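Beta-N-acetylhexosaminidase (Arthrobacter aurescens, PDB 3RCN) probably hydrolyses terminal non-reducing N-acetyl-D-hexosamine residues from N-acetyl-beta-D-hexosaminides. Local coordinates at residues L45-L57 against A112-W125. Sequence-based numbering, arbitrary orientation.
Sequences LTRALGGATGWDL and AALRQAPVVAVEGW. With SO4 (sulfate ion), chain H.
In the alpha/beta domain that accompanies the catalytic barrel of this family 20 enzyme, the C-terminal end of helix 39-53, with Trp55 just beyond it, packs against the loop after helix 95-109 and Trp125 at the start of strand 125-134. The two indoles form a T-shaped pair: the six-membered edge of Trp55 points at the pyrrole face of Trp125, centroids 4.8 Å apart and planes at 69°. Thr53 CG2 lies over the benzo ring of Trp125, 3.9 Å from its centroid, a CH-pi contact. A chi1 of 70° sets Thr53 OG1 between backbone N and carbonyl carbon, where it donates to Leu49 O and, in an ST turn, accepts from Trp55 N at 2.8 Å; threonine thus gives its hydroxyl to the helix end and its methyl to the indole. Replacing Trp125 by an alanine is likely to leave the Trp55 edge and the Thr53 methyl facing a gap. Ala52 is small enough for its CB to fit against Ala112 O, Ala113 O and Arg115 O, the last at 3.4 Å, while Pro118 CA approaches Ala52 O as a CA-H...O contact. Without direct hydrogen bonds between the segments, the joint depends on side-chain shape, CA-H...O contacts and bridging waters.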
loop_
_atom_site.group_PDB
_atom_site.type_symbol
_atom_site.label_atom_id
_atom_site.label_comp_id
_atom_site.label_asym_id
_atom_site.label_seq_id
_atom_site.Cartn_x
_atom_site.Cartn_y
_atom_site.Cartn_z
ATOM N N LEU A 45 15.550 -12.512 -4.411
ATOM C CA LEU A 45 16.026 -11.907 -5.653
ATOM C C LEU A 45 15.186 -12.362 -6.849
ATOM O O LEU A 45 14.718 -11.545 -7.664
ATOM C CB LEU A 45 17.486 -12.279 -5.881
ATOM C CG LEU A 45 18.180 -11.553 -7.025
ATOM C CD1 LEU A 45 18.176 -10.053 -6.753
ATOM C CD2 LEU A 45 19.597 -12.084 -7.185
ATOM N N THR A 46 14.996 -13.676 -6.939
ATOM C CA THR A 46 14.128 -14.264 -7.943
ATOM C C THR A 46 12.767 -13.575 -7.986
ATOM O O THR A 46 12.296 -13.203 -9.047
ATOM C CB THR A 46 13.918 -15.760 -7.699
ATOM O OG1 THR A 46 15.125 -16.468 -8.008
ATOM C CG2 THR A 46 12.789 -16.286 -8.582
ATOM N N ARG A 47 12.143 -13.398 -6.831
ATOM C CA ARG A 47 10.856 -12.724 -6.777
ATOM C C ARG A 47 10.946 -11.259 -7.189
ATOM O O ARG A 47 10.117 -10.780 -7.963
ATOM C CB ARG A 47 10.230 -12.839 -5.386
ATOM C CG ARG A 47 9.736 -14.225 -5.044
ATOM C CD ARG A 47 8.419 -14.164 -4.301
ATOM N NE ARG A 47 8.488 -13.301 -3.131
ATOM C CZ ARG A 47 9.020 -13.686 -1.979
ATOM N NH1 ARG A 47 9.524 -14.909 -1.875
ATOM N NH2 ARG A 47 9.062 -12.858 -0.941
ATOM N N ALA A 48 11.941 -10.537 -6.686
ATOM C CA ALA A 48 11.991 -9.094 -6.915
ATOM C C ALA A 48 12.348 -8.759 -8.357
ATOM O O ALA A 48 11.665 -7.969 -9.019
ATOM C CB ALA A 48 12.966 -8.452 -5.982
ATOM N N LEU A 49 13.423 -9.380 -8.829
ATOM C CA LEU A 49 13.963 -9.115 -10.148
ATOM C C LEU A 49 13.101 -9.752 -11.240
ATOM O O LEU A 49 12.953 -9.193 -12.322
ATOM C CB LEU A 49 15.397 -9.630 -10.222
ATOM C CG LEU A 49 16.237 -9.257 -11.436
ATOM C CD1 LEU A 49 16.398 -7.743 -11.535
ATOM C CD2 LEU A 49 17.576 -9.938 -11.322
ATOM N N GLY A 50 12.538 -10.921 -10.958
ATOM C CA GLY A 50 11.596 -11.539 -11.870
ATOM C C GLY A 50 10.402 -10.630 -12.119
ATOM O O GLY A 50 9.974 -10.435 -13.257
ATOM N N GLY A 51 9.867 -10.066 -11.046
ATOM C CA GLY A 51 8.781 -9.122 -11.155
ATOM C C GLY A 51 9.173 -7.924 -12.003
ATOM O O GLY A 51 8.388 -7.437 -12.820
ATOM N N ALA A 52 10.391 -7.434 -11.825
ATOM C CA ALA A 52 10.771 -6.226 -12.548
ATOM C C ALA A 52 11.132 -6.479 -14.013
ATOM O O ALA A 52 10.940 -5.603 -14.841
ATOM C CB ALA A 52 11.889 -5.486 -11.828
ATOM N N THR A 53 11.740 -7.629 -14.302
ATOM C CA THR A 53 12.108 -8.006 -15.664
ATOM C C THR A 53 11.169 -8.909 -16.471
ATOM O O THR A 53 11.332 -9.020 -17.678
ATOM C CB THR A 53 13.438 -8.763 -15.669
ATOM O OG1 THR A 53 13.244 -10.058 -15.079
ATOM C CG2 THR A 53 14.511 -7.982 -14.927
ATOM N N GLY A 54 10.184 -9.531 -15.839
ATOM C CA GLY A 54 9.454 -10.596 -16.506
ATOM C C GLY A 54 10.279 -11.853 -16.815
ATOM O O GLY A 54 9.810 -12.750 -17.518
ATOM N N TRP A 55 11.504 -11.952 -16.306
ATOM C CA TRP A 55 12.299 -13.165 -16.550
ATOM C C TRP A 55 11.939 -14.362 -15.652
ATOM O O TRP A 55 11.398 -14.191 -14.558
ATOM C CB TRP A 55 13.786 -12.876 -16.441
ATOM C CG TRP A 55 14.269 -11.842 -17.370
ATOM C CD1 TRP A 55 13.686 -11.447 -18.531
ATOM C CD2 TRP A 55 15.447 -11.047 -17.219
ATOM N NE1 TRP A 55 14.433 -10.459 -19.122
ATOM C CE2 TRP A 55 15.522 -10.193 -18.330
ATOM C CE3 TRP A 55 16.451 -10.977 -16.248
ATOM C CZ2 TRP A 55 16.554 -9.278 -18.501
ATOM C CZ3 TRP A 55 17.474 -10.069 -16.419
ATOM C CH2 TRP A 55 17.519 -9.232 -17.538
ATOM N N ASP A 56 12.243 -15.567 -16.124
ATOM C CA ASP A 56 12.075 -16.787 -15.322
ATOM C C ASP A 56 13.019 -16.874 -14.112
ATOM O O ASP A 56 12.604 -17.251 -13.017
ATOM C CB ASP A 56 12.268 -18.030 -16.195
ATOM C CG ASP A 56 10.990 -18.468 -16.878
ATOM O OD1 ASP A 56 10.912 -19.642 -17.290
ATOM O OD2 ASP A 56 10.058 -17.645 -16.998
ATOM N N LEU A 57 14.291 -16.543 -14.319
ATOM C CA LEU A 57 15.300 -16.607 -13.257
ATOM C C LEU A 57 15.311 -17.961 -12.555
ATOM O O LEU A 57 15.303 -18.040 -11.334
ATOM C CB LEU A 57 15.119 -15.465 -12.256
ATOM C CG LEU A 57 15.513 -14.115 -12.859
ATOM C CD1 LEU A 57 15.356 -12.956 -11.878
ATOM C CD2 LEU A 57 16.945 -14.207 -13.398
ATOM N N ALA A 112 14.597 0.835 -12.639
ATOM C CA ALA A 112 13.525 -0.014 -13.176
ATOM C C ALA A 112 13.549 -1.394 -12.526
ATOM O O ALA A 112 12.561 -2.133 -12.545
ATOM C CB ALA A 112 13.607 -0.128 -14.686
ATOM N N ALA A 113 14.689 -1.722 -11.941
ATOM C CA ALA A 113 14.854 -2.969 -11.214
ATOM C C ALA A 113 14.064 -2.989 -9.902
ATOM O O ALA A 113 13.858 -4.054 -9.330
ATOM C CB ALA A 113 16.320 -3.223 -10.956
ATOM N N LEU A 114 13.614 -1.817 -9.444
ATOM C CA LEU A 114 12.803 -1.699 -8.222
ATOM C C LEU A 114 11.289 -1.665 -8.433
ATOM O O LEU A 114 10.522 -1.596 -7.467
ATOM C CB LEU A 114 13.202 -0.439 -7.456
ATOM C CG LEU A 114 14.692 -0.387 -7.147
ATOM C CD1 LEU A 114 15.080 0.952 -6.560
ATOM C CD2 LEU A 114 15.030 -1.519 -6.208
ATOM N N ARG A 115 10.855 -1.676 -9.691
ATOM C CA ARG A 115 9.432 -1.717 -9.992
ATOM C C ARG A 115 8.870 -3.118 -9.745
ATOM O O ARG A 115 9.606 -4.099 -9.739
ATOM C CB ARG A 115 9.181 -1.283 -11.436
ATOM C CG ARG A 115 9.723 0.097 -11.767
ATOM C CD ARG A 115 8.759 1.196 -11.365
ATOM N NE ARG A 115 9.292 2.526 -11.658
ATOM C CZ ARG A 115 8.609 3.656 -11.494
ATOM N NH1 ARG A 115 7.359 3.619 -11.051
ATOM N NH2 ARG A 115 9.169 4.824 -11.787
ATOM N N GLN A 116 7.562 -3.209 -9.551
ATOM C CA GLN A 116 6.901 -4.496 -9.343
ATOM C C GLN A 116 6.430 -5.137 -10.655
ATOM O O GLN A 116 5.965 -6.268 -10.657
ATOM C CB GLN A 116 5.739 -4.351 -8.347
ATOM C CG GLN A 116 6.160 -3.830 -6.950
ATOM C CD GLN A 116 4.980 -3.666 -5.984
ATOM O OE1 GLN A 116 4.158 -4.576 -5.813
ATOM N NE2 GLN A 116 4.889 -2.494 -5.357
ATOM N N ALA A 117 6.531 -4.403 -11.761
ATOM C CA ALA A 117 6.278 -4.941 -13.113
ATOM C C ALA A 117 7.222 -4.254 -14.098
ATOM O O ALA A 117 7.673 -3.144 -13.832
ATOM C CB ALA A 117 4.827 -4.741 -13.515
ATOM N N PRO A 118 7.545 -4.905 -15.229
ATOM C CA PRO A 118 8.560 -4.261 -16.085
ATOM C C PRO A 118 8.084 -2.947 -16.700
ATOM O O PRO A 118 7.015 -2.906 -17.297
ATOM C CB PRO A 118 8.775 -5.283 -17.212
ATOM C CG PRO A 118 8.159 -6.568 -16.722
ATOM C CD PRO A 118 7.050 -6.170 -15.795
ATOM N N VAL A 119 8.862 -1.886 -16.537
ATOM C CA VAL A 119 8.642 -0.631 -17.250
ATOM C C VAL A 119 9.565 -0.424 -18.454
ATOM O O VAL A 119 9.581 0.651 -19.056
ATOM C CB VAL A 119 8.637 0.590 -16.324
ATOM C CG1 VAL A 119 7.612 0.383 -15.200
ATOM C CG2 VAL A 119 10.035 0.863 -15.798
ATOM N N VAL A 120 10.390 -1.418 -18.755
ATOM C CA VAL A 120 11.330 -1.272 -19.859
ATOM C C VAL A 120 11.265 -2.411 -20.882
ATOM O O VAL A 120 10.479 -3.346 -20.746
ATOM C CB VAL A 120 12.773 -1.092 -19.345
ATOM C CG1 VAL A 120 12.908 0.245 -18.627
ATOM C CG2 VAL A 120 13.167 -2.247 -18.433
ATOM N N ALA A 121 12.110 -2.310 -21.905
ATOM C CA ALA A 121 12.117 -3.236 -23.038
ATOM C C ALA A 121 12.371 -4.693 -22.642
ATOM O O ALA A 121 11.729 -5.603 -23.167
ATOM C CB ALA A 121 13.145 -2.790 -24.075
ATOM N N VAL A 122 13.305 -4.899 -21.718
ATOM C CA VAL A 122 13.686 -6.230 -21.256
ATOM C C VAL A 122 14.350 -7.116 -22.322
ATOM O O VAL A 122 14.466 -8.335 -22.155
ATOM C CB VAL A 122 12.440 -6.929 -20.631
ATOM C CG1 VAL A 122 12.197 -8.348 -21.199
ATOM C CG2 VAL A 122 12.545 -6.931 -19.112
ATOM N N GLU A 123 14.897 -6.488 -23.363
ATOM C CA GLU A 123 15.650 -7.236 -24.370
ATOM C C GLU A 123 16.986 -7.605 -23.749
ATOM O O GLU A 123 17.421 -8.760 -23.788
ATOM C CB GLU A 123 15.852 -6.415 -25.645
ATOM C CG GLU A 123 14.562 -6.021 -26.351
ATOM C CD GLU A 123 13.657 -7.211 -26.643
ATOM O OE1 GLU A 123 14.179 -8.338 -26.810
ATOM O OE2 GLU A 123 12.422 -7.018 -26.701
ATOM N N GLY A 124 17.613 -6.609 -23.140
ATOM C CA GLY A 124 18.731 -6.862 -22.264
ATOM C C GLY A 124 18.803 -5.775 -21.217
ATOM O O GLY A 124 18.315 -4.655 -21.405
ATOM N N TRP A 125 19.406 -6.120 -20.088
ATOM C CA TRP A 125 19.737 -5.134 -19.087
ATOM C C TRP A 125 21.223 -5.234 -18.965
ATOM O O TRP A 125 21.815 -6.250 -19.318
ATOM C CB TRP A 125 19.104 -5.453 -17.746
ATOM C CG TRP A 125 17.623 -5.425 -17.712
ATOM C CD1 TRP A 125 16.775 -5.941 -18.634
ATOM C CD2 TRP A 125 16.805 -4.844 -16.689
ATOM N NE1 TRP A 125 15.468 -5.725 -18.252
ATOM C CE2 TRP A 125 15.463 -5.047 -17.062
ATOM C CE3 TRP A 125 17.079 -4.173 -15.496
ATOM C CZ2 TRP A 125 14.393 -4.605 -16.282
ATOM C CZ3 TRP A 125 16.016 -3.735 -14.723
ATOM C CH2 TRP A 125 14.692 -3.956 -15.118
HETATM S S SO4 H . 10.399 -18.050 -4.967
HETATM O O1 SO4 H . 9.901 -17.109 -5.961
HETATM O O2 SO4 H . 11.624 -18.667 -5.477
HETATM O O3 SO4 H . 10.665 -17.331 -3.724
HETATM O O4 SO4 H . 9.393 -19.071 -4.696
HETATM O O HOH W 1 12.483 -5.352 -7.242
HETATM O O HOH W 2 10.979 -2.799 -14.699
#